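Local coordinates for protein putative phosphomethylpyrimidine kinase (Bacteroides thetaiotaomicron, PDB 3MBH) that probably catalyses the ATP-dependent phosphorylation of pyridoxal, as in related vitamin B6 kinases of the ribokinase superfamily, and is caught here with pyridoxal in its pocket, at residues L167-Y170 against L171-S175; V187-H190 against D191-H194; A244-R247 against A248-I252; G255-A258 against T259-Y262. All coordinates share one frame; numbering follows the deposited sequence.

Interaction 1: residues L167-Y170 against L171-S175; sequences LKEY and LRLLS
The carboxylate of Glu-169 crosses the end of Leu-173 at a slant, its OE2 3.8 Å from Leu-173 CD2, while OE1 comes to 4.0 Å from Arg-172 CB. The other flat group, the ring of Tyr-170, has Leu-167 CD2 at its edge and in its plane, packs edge-to-face with Phe-151, and sends its hydroxyl to Ser-162. A bend at chi2 (-55°) turns the glutamate carboxylate toward the next turn of the helix, beside Leu-173, so that what it offers the leucine is van der Waals contact with carboxylate oxygens. Beneath these side chains runs the ordinary i to i+4 ladder of an alpha helix, from Leu-171 N to Leu-167 O (3.0 Å) as far as Leu-174 N to Tyr-170 O (3.0 Å). On the same carbonyl that its nitrogen bonds, Leu-171 also rests its side chain, with CG 3.4 Å from Leu-167 O. One side of the helix is buried: Leu-167 and Leu-171 press on strands 181-189 and 195-202, and Tyr-170 and Leu-174 pack on helix 147-154, whereas Glu-169 and, although apolar, Leu-173 are exposed.

Interaction 2: residues V187-H190 against D191-H194; sequences VPVH and DEPH
His-190 and Asp-191 extend side by side from the apex of a type II beta turn that runs from Val-189 to Glu-192. The carboxylate of Asp-191 leans over one face of the His-190 imidazole, the two planes only 26° apart, and OD1 sits above the rim of the ring at 3.3 Å from His-190 NE2. An oxygen above the ring is badly placed for the ring N-H, which lies in plane, and the pair is a face contact, not a hydrogen bond. His-190 CG stands anti to its own nitrogen (chi1 -170°), which turns the ring to the side where Asp-191 follows. Asp-191 itself takes the left-handed backbone conformation (phi 65°) that is characteristic of the third position of such a turn. The turn is closed by Glu-192 N to Val-189 O at 3.0 Å. On its other side Val-189 CG1 touches Glu-192 OE1 (3.4 Å), and the second carboxylate oxygen, OE2, forms a salt bridge with Lys-195. A water accepts from Val-189 N (2.7 Å) and lies 2.8 Å from Glu-192 O, bridging the two. Chemically, the turn rests on its backbone and that water, while the nearby Asp-191 charge may favour a protonated imidazole.

Interaction 3: residues A244-R247 against A248-I252; sequences ALDR and ATQFI
The carbonyl oxygen of Leu-245 is gripped twice by Thr-249, by its hydroxyl OG1 at 2.7 Å and by its backbone N at 3.0 Å, the two donors arriving from opposite faces of the carbonyl plane. The hydroxyl reaches back because chi1 of 53° tucks OG1 between the backbone nitrogen and the carbonyl carbon. Having given its proton to Leu-245 O, OG1 accepts one from a water 2.7 Å away. That water also donates to Asp-246 OD1 (3.3 Å) and accepts from Gln-250 NE2 (3.2 Å), a bridge among three side chains, Asp-246 on one turn and Thr-249 and Gln-250 on the next. Asp-246 and Gln-250 run side by side, their carboxylate and amide planes 67° apart, and with Asp-246 OD1 at 3.8 Å from Gln-250 NE2 they are linked through the water. On another side Arg-247 pairs with Asp-239, its side chain about 5 Å from that of Asp-280, a zinc-binding residue of this protein, though no zinc is bound to this chain. Helix 241-257 packs here on helix 223-236 through Ala-248 and on strands 195-202 and 207-213 through Leu-245 and Thr-249. A valine in place of Thr-249 would probably cost Leu-245 O its second donor and the bridging water one of its acceptors. The general lesson is that a buried hydroxyl can be satisfied by its own helix and still serve as an acceptor: the water joins three side chains, and Asp-246 and Gln-250 in turn bond to Ser-287, Ala-286 and Gln-284.

Interaction 4: residues G255-A258 against T259-Y262; sequences GIRA and TFGY
With chi1 near 74°, the hydroxyl of Thr-259 is folded back over its own backbone toward Ile-256, and with chi1 near -63° the ring of Phe-260 swings under the last turn of the helix. Ile-256 O thus receives two bonds, from Thr-259 OG1 (2.7 Å), which lies in the carbonyl plane, and from Thr-259 N (2.9 Å), which comes from well above it. A weak bond of 3.5 Å from Phe-260 N to Arg-257 O follows. Arg-257 CA stands over the centre of the Phe-260 ring, 4.0 Å from the centroid and 13° off the normal, a CH-pi contact; on the same ring, CE1 meets Ile-256 CG2 at 3.6 Å. Replacing Phe-260 by an alanine would probably uncover Arg-257 CA and Ile-256 CG2 and deprive Arg-207 of the second subunit of its cation-pi partner. Farther on, Ala-258 O approaches the edge of the Tyr-262 ring in its plane, 3.9 Å from CE1. This is the end of helix 241-257, where the chain passes into a loop: Ile-256 packs inward on Tyr-215 and Tyr-220, while Phe-260 lies on Trp-209 of the second subunit, in strand 207-213 of that copy.

The four contacts follow one another along the chain, all local, and fall into two pairs. Interactions 1 and 2, with centres about 20 Å apart, belong to the consecutive helix 164-176 and strand 181-189, and they touch where Leu-167 CD1 meets Val-187 CG1 at 4.0 Å. Interactions 3 and 4, about 17 Å apart between centres, share helix 241-257. Both helices pack on strand 195-202, consistent with the ribokinase-like alpha/beta fold, in which helices lie against a central sheet. The second subunit approaches interactions 2, 3 and 4 but not 1, and Arg-257 of interaction 4 pairs, in the conformer described, with Asp-246 of that subunit, counterpart of a residue of interaction 3.

Interaction 1: residues L167-Y170 against L171-S175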
# COMPACT_ATOMS: atom_id res chain seq x y z
N LEU A 167 -0.13 -39.29 11.86
CA LEU A 167 0.67 -38.09 11.66
C LEU A 167 0.96 -37.40 12.97
O LEU A 167 2.07 -36.93 13.16
CB LEU A 167 0.05 -37.14 10.63
CG LEU A 167 0.16 -37.82 9.26
CD1 LEU A 167 -1.07 -37.58 8.45
CD2 LEU A 167 1.39 -37.38 8.51
N LYS A 168 -0.01 -37.38 13.89
CA LYS A 168 0.24 -36.81 15.23
C LYS A 168 1.37 -37.55 15.96
O LYS A 168 2.24 -36.92 16.58
CB LYS A 168 -1.04 -36.82 16.07
CG LYS A 168 -2.07 -35.77 15.62
CD LYS A 168 -3.38 -35.77 16.43
CE LYS A 168 -3.28 -35.04 17.77
NZ LYS A 168 -4.57 -35.11 18.63
N GLU A 169 1.36 -38.88 15.87
CA GLU A 169 2.43 -39.70 16.45
C GLU A 169 3.76 -39.40 15.78
O GLU A 169 4.74 -39.25 16.45
CB GLU A 169 2.10 -41.21 16.38
CG GLU A 169 2.30 -42.04 17.71
CD GLU A 169 3.72 -41.93 18.35
OE1 GLU A 169 4.09 -40.80 18.81
OE2 GLU A 169 4.45 -42.97 18.41
N TYR A 170 3.82 -39.27 14.45
CA TYR A 170 5.11 -38.94 13.84
C TYR A 170 5.64 -37.58 14.33
O TYR A 170 6.83 -37.39 14.56
CB TYR A 170 5.00 -38.89 12.32
CG TYR A 170 4.47 -40.11 11.60
CD1 TYR A 170 4.91 -41.39 11.92
CD2 TYR A 170 3.59 -39.96 10.53
CE1 TYR A 170 4.43 -42.51 11.21
CE2 TYR A 170 3.10 -41.08 9.83
CZ TYR A 170 3.51 -42.34 10.17
OH TYR A 170 3.02 -43.43 9.45
N LEU A 171 4.74 -36.61 14.45
CA LEU A 171 5.11 -35.24 14.91
C LEU A 171 5.76 -35.32 16.30
O LEU A 171 6.81 -34.75 16.55
CB LEU A 171 3.88 -34.33 14.91
CG LEU A 171 3.39 -33.84 13.54
CD1 LEU A 171 2.01 -33.35 13.72
CD2 LEU A 171 4.28 -32.70 12.93
N ARG A 172 5.12 -36.05 17.18
CA ARG A 172 5.61 -36.21 18.53
C ARG A 172 6.97 -36.96 18.57
O ARG A 172 7.84 -36.58 19.35
CB ARG A 172 4.52 -36.90 19.35
CG ARG A 172 4.89 -37.24 20.75
CD ARG A 172 5.33 -36.02 21.50
NE ARG A 172 5.40 -36.29 22.93
CZ ARG A 172 5.59 -35.35 23.84
NH1 ARG A 172 5.78 -34.08 23.47
NH2 ARG A 172 5.63 -35.68 25.12
N LEU A 173 7.15 -37.99 17.73
CA LEU A 173 8.40 -38.77 17.71
C LEU A 173 9.55 -37.89 17.27
O LEU A 173 10.63 -37.94 17.85
CB LEU A 173 8.35 -39.95 16.74
CG LEU A 173 7.59 -41.21 17.07
CD1 LEU A 173 7.75 -42.17 15.88
CD2 LEU A 173 8.07 -41.89 18.38
N LEU A 174 9.31 -37.08 16.25
CA LEU A 174 10.29 -36.12 15.81
C LEU A 174 10.56 -35.03 16.86
O LEU A 174 11.71 -34.64 17.07
CB LEU A 174 9.91 -35.53 14.45
CG LEU A 174 10.08 -36.43 13.19
CD1 LEU A 174 9.65 -35.59 11.97
CD2 LEU A 174 11.48 -36.97 13.05
N SER A 175 9.53 -34.55 17.56
CA SER A 175 9.76 -33.52 18.60
C SER A 175 10.56 -34.09 19.77
O SER A 175 11.38 -33.41 20.36
CB SER A 175 8.47 -32.98 19.13
OG SER A 175 8.74 -32.03 20.13

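Interaction 2: residues V187-H190 against D191-H194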
# COMPACT_ATOMS: atom_id res chain seq x y z
N VAL A 187 1.57 -33.65 2.67
CA VAL A 187 0.80 -34.81 3.02
C VAL A 187 -0.40 -34.94 2.07
O VAL A 187 -1.18 -34.03 1.92
CB VAL A 187 0.33 -34.77 4.48
CG1 VAL A 187 -0.44 -36.11 4.82
CG2 VAL A 187 1.54 -34.53 5.43
N PRO A 188 -0.55 -36.09 1.42
CA PRO A 188 -1.72 -36.30 0.57
C PRO A 188 -3.06 -36.26 1.32
O PRO A 188 -3.15 -36.55 2.52
CB PRO A 188 -1.52 -37.70 0.03
CG PRO A 188 -0.04 -37.91 0.05
CD PRO A 188 0.45 -37.16 1.26
N VAL A 189 -4.10 -35.92 0.59
CA VAL A 189 -5.41 -35.82 1.18
C VAL A 189 -6.24 -36.95 0.60
O VAL A 189 -6.37 -37.10 -0.62
CB VAL A 189 -6.05 -34.47 0.89
CG1 VAL A 189 -7.49 -34.40 1.50
CG2 VAL A 189 -5.15 -33.36 1.41
N HIS A 190 -6.77 -37.77 1.49
CA HIS A 190 -7.62 -38.88 1.09
C HIS A 190 -8.78 -38.42 0.20
O HIS A 190 -9.54 -37.49 0.57
CB HIS A 190 -8.17 -39.59 2.34
CG HIS A 190 -8.85 -40.88 2.03
ND1 HIS A 190 -8.20 -41.92 1.41
CD2 HIS A 190 -10.13 -41.28 2.20
CE1 HIS A 190 -9.04 -42.92 1.23
NE2 HIS A 190 -10.22 -42.55 1.71
N ASP A 191 -8.91 -39.04 -0.98
CA ASP A 191 -10.01 -38.74 -1.91
C ASP A 191 -9.98 -37.33 -2.45
O ASP A 191 -10.97 -36.84 -2.96
CB ASP A 191 -11.39 -38.95 -1.25
CG ASP A 191 -11.83 -40.39 -1.23
OD1 ASP A 191 -10.97 -41.30 -1.23
OD2 ASP A 191 -13.07 -40.60 -1.20
N GLU A 192 -8.85 -36.65 -2.31
CA GLU A 192 -8.71 -35.32 -2.86
C GLU A 192 -7.30 -35.21 -3.34
O GLU A 192 -6.41 -34.77 -2.61
CB GLU A 192 -9.01 -34.28 -1.82
CG GLU A 192 -10.47 -34.21 -1.46
CD GLU A 192 -10.75 -32.93 -0.74
OE1 GLU A 192 -10.26 -32.80 0.41
OE2 GLU A 192 -11.41 -32.05 -1.34
N PRO A 193 -7.09 -35.65 -4.58
CA PRO A 193 -5.76 -35.71 -5.18
C PRO A 193 -5.24 -34.38 -5.73
O PRO A 193 -4.09 -34.31 -6.13
CB PRO A 193 -5.95 -36.73 -6.32
CG PRO A 193 -7.38 -36.62 -6.69
CD PRO A 193 -8.15 -36.13 -5.50
N HIS A 194 -6.07 -33.35 -5.75
CA HIS A 194 -5.60 -32.02 -6.15
C HIS A 194 -5.13 -31.22 -4.93
O HIS A 194 -4.79 -30.05 -5.05
CB HIS A 194 -6.70 -31.26 -6.89
CG HIS A 194 -7.37 -32.04 -7.99
ND1 HIS A 194 -7.03 -31.89 -9.32
CD2 HIS A 194 -8.36 -32.96 -7.95
CE1 HIS A 194 -7.78 -32.69 -10.05
NE2 HIS A 194 -8.60 -33.35 -9.24
O HOH W 1 -3.76 -35.37 -2.02

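Interaction 3: residues A244-R247 against A248-I252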
# COMPACT_ATOMS: atom_id res chain seq x y z
N ALA A 244 1.78 -18.61 11.08
CA ALA A 244 2.92 -18.89 10.19
C ALA A 244 2.51 -19.87 9.12
O ALA A 244 2.78 -19.66 7.94
CB ALA A 244 4.12 -19.42 10.97
N LEU A 245 1.87 -20.95 9.52
CA LEU A 245 1.33 -21.93 8.57
C LEU A 245 0.39 -21.33 7.49
O LEU A 245 0.45 -21.71 6.31
CB LEU A 245 0.56 -23.03 9.34
CG LEU A 245 1.34 -23.91 10.32
CD1 LEU A 245 0.38 -24.95 11.03
CD2 LEU A 245 2.49 -24.59 9.66
N ASP A 246 -0.51 -20.44 7.91
CA ASP A 246 -1.43 -19.75 6.98
C ASP A 246 -0.71 -18.83 6.04
O ASP A 246 -0.95 -18.88 4.83
CB ASP A 246 -2.52 -19.01 7.77
CG ASP A 246 -3.60 -19.97 8.28
OD1 ASP A 246 -4.13 -20.72 7.43
OD2 ASP A 246 -3.90 -20.00 9.48
N ARG A 247 0.21 -18.02 6.57
CA ARG A 247 0.99 -17.12 5.74
C ARG A 247 1.77 -17.90 4.70
O ARG A 247 1.77 -17.53 3.53
CB ARG A 247 1.92 -16.27 6.58
CG ARG A 247 1.19 -15.31 7.46
CD ARG A 247 2.13 -14.30 8.16
NE ARG A 247 2.76 -13.38 7.23
CZ ARG A 247 3.70 -12.52 7.56
NH1 ARG A 247 4.16 -12.47 8.81
NH2 ARG A 247 4.19 -11.70 6.62
N ALA A 248 2.46 -18.98 5.12
CA ALA A 248 3.31 -19.79 4.20
C ALA A 248 2.48 -20.48 3.12
O ALA A 248 2.80 -20.36 1.94
CB ALA A 248 4.16 -20.80 4.95
N THR A 249 1.37 -21.11 3.49
CA THR A 249 0.56 -21.82 2.52
C THR A 249 -0.15 -20.87 1.53
O THR A 249 -0.24 -21.17 0.34
CB THR A 249 -0.41 -22.80 3.22
OG1 THR A 249 -1.19 -22.13 4.23
CG2 THR A 249 0.40 -23.99 3.87
N GLN A 250 -0.63 -19.72 2.01
CA GLN A 250 -1.31 -18.78 1.14
C GLN A 250 -0.36 -18.13 0.15
O GLN A 250 -0.72 -17.95 -1.00
CB GLN A 250 -2.12 -17.78 1.97
CG GLN A 250 -3.30 -18.59 2.62
CD GLN A 250 -4.22 -17.76 3.47
OE1 GLN A 250 -4.50 -16.60 3.11
NE2 GLN A 250 -4.69 -18.32 4.60
N PHE A 251 0.86 -17.86 0.58
CA PHE A 251 1.88 -17.27 -0.29
C PHE A 251 2.20 -18.24 -1.40
O PHE A 251 2.20 -17.86 -2.54
CB PHE A 251 3.15 -16.93 0.49
CG PHE A 251 4.19 -16.24 -0.31
CD1 PHE A 251 3.99 -14.94 -0.76
CD2 PHE A 251 5.39 -16.88 -0.62
CE1 PHE A 251 4.98 -14.29 -1.52
CE2 PHE A 251 6.38 -16.23 -1.32
CZ PHE A 251 6.17 -14.93 -1.79
N ILE A 252 2.42 -19.50 -1.05
CA ILE A 252 2.72 -20.53 -2.04
C ILE A 252 1.55 -20.74 -3.02
O ILE A 252 1.79 -20.91 -4.20
CB ILE A 252 3.08 -21.89 -1.38
CG1 ILE A 252 4.41 -21.77 -0.64
CG2 ILE A 252 3.14 -23.03 -2.43
CD1 ILE A 252 4.64 -22.90 0.36
O HOH W 2 -3.80 -21.38 4.25

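Interaction 4: residues G255-A258 against T259-Y262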
# COMPACT_ATOMS: atom_id res chain seq x y z
N GLY A 255 1.69 -17.98 -5.48
CA GLY A 255 2.81 -18.27 -6.37
C GLY A 255 2.54 -19.36 -7.40
O GLY A 255 3.05 -19.30 -8.51
N ILE A 256 1.76 -20.36 -7.03
CA ILE A 256 1.38 -21.44 -7.97
C ILE A 256 0.31 -20.94 -8.96
O ILE A 256 0.47 -21.12 -10.18
CB ILE A 256 0.95 -22.71 -7.20
CG1 ILE A 256 2.20 -23.35 -6.54
CG2 ILE A 256 0.21 -23.76 -8.16
CD1 ILE A 256 1.87 -24.46 -5.49
N ARG A 257 -0.74 -20.32 -8.42
CA ARG A 257 -1.84 -19.67 -9.18
C ARG A 257 -1.37 -18.67 -10.25
O ARG A 257 -2.06 -18.43 -11.23
CB ARG A 257 -2.76 -18.91 -8.21
CG ARG A 257 -3.96 -19.69 -7.69
CD ARG A 257 -4.43 -19.22 -6.33
NE ARG A 257 -5.40 -18.12 -6.38
CZ ARG A 257 -6.71 -18.27 -6.39
NH1 ARG A 257 -7.49 -17.22 -6.41
NH2 ARG A 257 -7.25 -19.47 -6.39
N ALA A 258 -0.20 -18.06 -10.01
CA ALA A 258 0.39 -17.08 -10.92
C ALA A 258 0.98 -17.79 -12.16
O ALA A 258 1.13 -17.15 -13.18
CB ALA A 258 1.47 -16.20 -10.17
N THR A 259 1.27 -19.09 -12.09
CA THR A 259 1.79 -19.84 -13.26
C THR A 259 0.71 -20.39 -14.17
O THR A 259 1.02 -21.01 -15.20
CB THR A 259 2.65 -21.07 -12.83
OG1 THR A 259 1.81 -22.11 -12.32
CG2 THR A 259 3.72 -20.68 -11.86
N PHE A 260 -0.56 -20.19 -13.83
CA PHE A 260 -1.62 -20.84 -14.57
C PHE A 260 -2.05 -20.08 -15.85
O PHE A 260 -2.09 -18.85 -15.92
CB PHE A 260 -2.90 -21.05 -13.76
CG PHE A 260 -2.79 -21.94 -12.54
CD1 PHE A 260 -1.72 -22.82 -12.33
CD2 PHE A 260 -3.87 -21.96 -11.66
CE1 PHE A 260 -1.70 -23.61 -11.25
CE2 PHE A 260 -3.88 -22.75 -10.59
CZ PHE A 260 -2.81 -23.59 -10.35
N GLY A 261 -2.45 -20.84 -16.84
CA GLY A 261 -3.08 -20.21 -18.01
C GLY A 261 -2.11 -19.93 -19.15
O GLY A 261 -2.44 -19.26 -20.10
N TYR A 262 -0.92 -20.47 -19.05
CA TYR A 262 -0.01 -20.47 -20.20
C TYR A 262 1.01 -21.53 -19.99
O TYR A 262 1.07 -22.12 -18.89
CB TYR A 262 0.67 -19.11 -20.37
CG TYR A 262 1.52 -18.76 -19.22
CD1 TYR A 262 0.94 -18.40 -18.01
CD2 TYR A 262 2.93 -18.80 -19.33
CE1 TYR A 262 1.75 -18.09 -16.90
CE2 TYR A 262 3.74 -18.47 -18.25
CZ TYR A 262 3.12 -18.11 -17.05
OH TYR A 262 3.87 -17.77 -15.98